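Local coordinates for protein alpha,alpha-trehalose-phosphate synthase (UDP-forming) (PDB 5HXA) that is a glycosyltransferase of family 20, built on the two-domain GT-B fold, at residues Q247-K252 with L354-R359. Numbering follows the deposited sequence. Where two conformers were deposited one is given.
With EDO (1,2-ethanediol), chain C.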
loop_
_atom_site.group_PDB
_atom_site.type_symbol
_atom_site.label_atom_id
_atom_site.label_comp_id
_atom_site.label_asym_id
_atom_site.label_seq_id
_atom_site.Cartn_x
_atom_site.Cartn_y
_atom_site.Cartn_z
ATOM N N GLN A 247 0.177 4.353 41.900
ATOM C CA GLN A 247 -0.570 3.609 42.914
ATOM C C GLN A 247 -0.405 2.101 42.761
ATOM O O GLN A 247 -0.561 1.358 43.736
ATOM C CB GLN A 247 -2.053 3.978 42.853
ATOM C CG GLN A 247 -2.384 5.358 43.407
ATOM C CD GLN A 247 -3.828 5.764 43.145
ATOM O OE1 GLN A 247 -4.487 5.228 42.250
ATOM N NE2 GLN A 247 -4.325 6.717 43.927
ATOM N N PHE A 248 -0.119 1.627 41.550
ATOM C CA PHE A 248 0.023 0.197 41.303
ATOM C C PHE A 248 1.475 -0.256 41.258
ATOM O O PHE A 248 1.739 -1.410 40.910
ATOM C CB PHE A 248 -0.702 -0.190 40.014
ATOM C CG PHE A 248 -2.173 -0.341 40.202
ATOM C CD1 PHE A 248 -2.955 0.761 40.515
ATOM C CD2 PHE A 248 -2.773 -1.586 40.125
ATOM C CE1 PHE A 248 -4.313 0.631 40.724
ATOM C CE2 PHE A 248 -4.135 -1.724 40.330
ATOM C CZ PHE A 248 -4.907 -0.613 40.631
ATOM N N THR A 249 2.415 0.617 41.630
ATOM C CA THR A 249 3.824 0.244 41.644
ATOM C C THR A 249 4.121 -0.836 42.683
ATOM O O THR A 249 4.996 -1.681 42.463
ATOM C CB THR A 249 4.676 1.492 41.890
ATOM O OG1 THR A 249 4.544 2.376 40.772
ATOM C CG2 THR A 249 6.146 1.134 42.087
ATOM N N ASP A 250 3.399 -0.843 43.802
ATOM C CA ASP A 250 3.640 -1.826 44.866
ATOM C C ASP A 250 2.732 -3.045 44.727
ATOM O O ASP A 250 2.068 -3.457 45.676
ATOM C CB ASP A 250 3.469 -1.174 46.234
ATOM N N ARG A 251 2.678 -3.609 43.525
ATOM C CA ARG A 251 1.988 -4.861 43.258
ATOM C C ARG A 251 3.007 -5.935 42.905
ATOM O O ARG A 251 4.079 -5.639 42.364
ATOM C CB ARG A 251 0.981 -4.712 42.115
ATOM C CG ARG A 251 -0.085 -3.670 42.366
ATOM C CD ARG A 251 -0.831 -3.943 43.662
ATOM N NE ARG A 251 -1.485 -2.726 44.130
ATOM C CZ ARG A 251 -2.765 -2.437 43.927
ATOM N NH1 ARG A 251 -3.259 -1.293 44.379
ATOM N NH2 ARG A 251 -3.550 -3.292 43.285
ATOM N N LYS A 252 2.650 -7.191 43.194
ATOM C CA LYS A 252 3.602 -8.292 43.051
ATOM C C LYS A 252 4.196 -8.415 41.650
ATOM O O LYS A 252 5.420 -8.598 41.546
ATOM C CB LYS A 252 2.942 -9.607 43.493
ATOM N N LEU A 354 -0.564 -2.474 34.113
ATOM C CA LEU A 354 0.275 -2.204 32.953
ATOM C C LEU A 354 0.904 -0.817 33.034
ATOM O O LEU A 354 2.068 -0.629 32.656
ATOM C CB LEU A 354 -0.557 -2.358 31.675
ATOM C CG LEU A 354 0.176 -2.184 30.346
ATOM C CD1 LEU A 354 1.239 -3.253 30.207
ATOM C CD2 LEU A 354 -0.805 -2.248 29.172
ATOM N N MET A 355 0.148 0.179 33.506
ATOM C CA MET A 355 0.734 1.512 33.622
ATOM C C MET A 355 1.915 1.491 34.587
ATOM O O MET A 355 2.953 2.118 34.338
ATOM C CB MET A 355 -0.328 2.518 34.076
ATOM C CG MET A 355 -1.591 2.552 33.209
ATOM S SD MET A 355 -1.215 2.919 31.472
ATOM C CE MET A 355 -1.837 1.462 30.637
ATOM N N ALA A 356 1.770 0.756 35.690
ATOM C CA ALA A 356 2.867 0.585 36.638
ATOM C C ALA A 356 4.064 -0.108 35.997
ATOM O O ALA A 356 5.214 0.208 36.324
ATOM C CB ALA A 356 2.376 -0.202 37.856
ATOM N N LEU A 357 3.820 -1.058 35.086
ATOM C CA LEU A 357 4.927 -1.692 34.376
ATOM C C LEU A 357 5.617 -0.705 33.438
ATOM O O LEU A 357 6.849 -0.700 33.348
ATOM C CB LEU A 357 4.440 -2.925 33.600
ATOM C CG LEU A 357 3.774 -4.045 34.419
ATOM C CD1 LEU A 357 3.308 -5.168 33.492
ATOM C CD2 LEU A 357 4.715 -4.598 35.489
ATOM N N PHE A 358 4.841 0.129 32.722
ATOM C CA PHE A 358 5.440 1.203 31.922
ATOM C C PHE A 358 6.347 2.085 32.780
ATOM O O PHE A 358 7.452 2.459 32.366
ATOM C CB PHE A 358 4.352 2.086 31.283
ATOM C CG PHE A 358 3.583 1.442 30.150
ATOM C CD1 PHE A 358 4.154 0.463 29.351
ATOM C CD2 PHE A 358 2.275 1.856 29.868
ATOM C CE1 PHE A 358 3.437 -0.106 28.300
ATOM C CE2 PHE A 358 1.542 1.279 28.823
ATOM C CZ PHE A 358 2.132 0.299 28.035
ATOM N N ARG A 359 5.880 2.440 33.978
ATOM C CA ARG A 359 6.646 3.310 34.865
ATOM C C ARG A 359 7.989 2.696 35.254
ATOM O O ARG A 359 8.935 3.425 35.567
ATOM C CB ARG A 359 5.811 3.608 36.112
ATOM C CG ARG A 359 6.369 4.679 37.053
ATOM C CD ARG A 359 5.279 5.034 38.053
ATOM N NE ARG A 359 5.624 6.078 39.014
ATOM C CZ ARG A 359 5.250 7.351 38.903
ATOM N NH1 ARG A 359 4.543 7.765 37.847
ATOM N NH2 ARG A 359 5.597 8.215 39.844
HETATM C C1 EDO C . -0.401 -7.336 44.937
HETATM O O1 EDO C . -0.505 -8.267 43.853
HETATM C C2 EDO C . 0.212 -8.021 46.148
HETATM O O2 EDO C . 1.123 -7.112 46.771
HETATM O O HOH W 1 6.207 1.163 38.667
HETATM O O HOH W 2 6.312 4.886 41.294
#
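Ala356 and the bend at Phe248-Thr249 illustrate how a helix can accept a loop closely through a small residue and leave the polar joining to water. On the loop, the methyl of Ala356 meets mainly backbone: its CB lies 3.3 Å from Phe248 O, and the adjoining Phe248 CB packs on the same CB at 3.8 Å. From there the Phe248 ring leads away from the helix, and Arg251 lays its guanidinium over one ring face, with NH1 4.0 Å above the plane.

The carbonyl of Ala356 is joined to Thr249 through one water, which donates to Ala356 O at 2.7 Å and to Thr249 OG1 at 2.9 Å. Three residues on, roughly one helical turn, Arg359 has CG anti to its backbone N (chi1 -171°) and a chain extended as far as NE, which carries it across the threonine side chain at about a right angle. Its CD passes 3.9 Å from Thr249 OG1, while NE binds a second water at 2.7 Å that also donates to that hydroxyl. Thr249 OG1 thus receives two waters and is further hydrogen-bonded to Ala245 O; Arg359 NH1 is held by Ser383 O.

The loop connects helices 238-247 and 252-260, and helix 351-359 packs against both: Met355 touches Ile241 and Ala245, Ala356 touches Val254, Leu357 touches Val254 and Leu257, and Phe358 reaches Met268 and Val270 on strand 265-270 of the six-stranded parallel sheet.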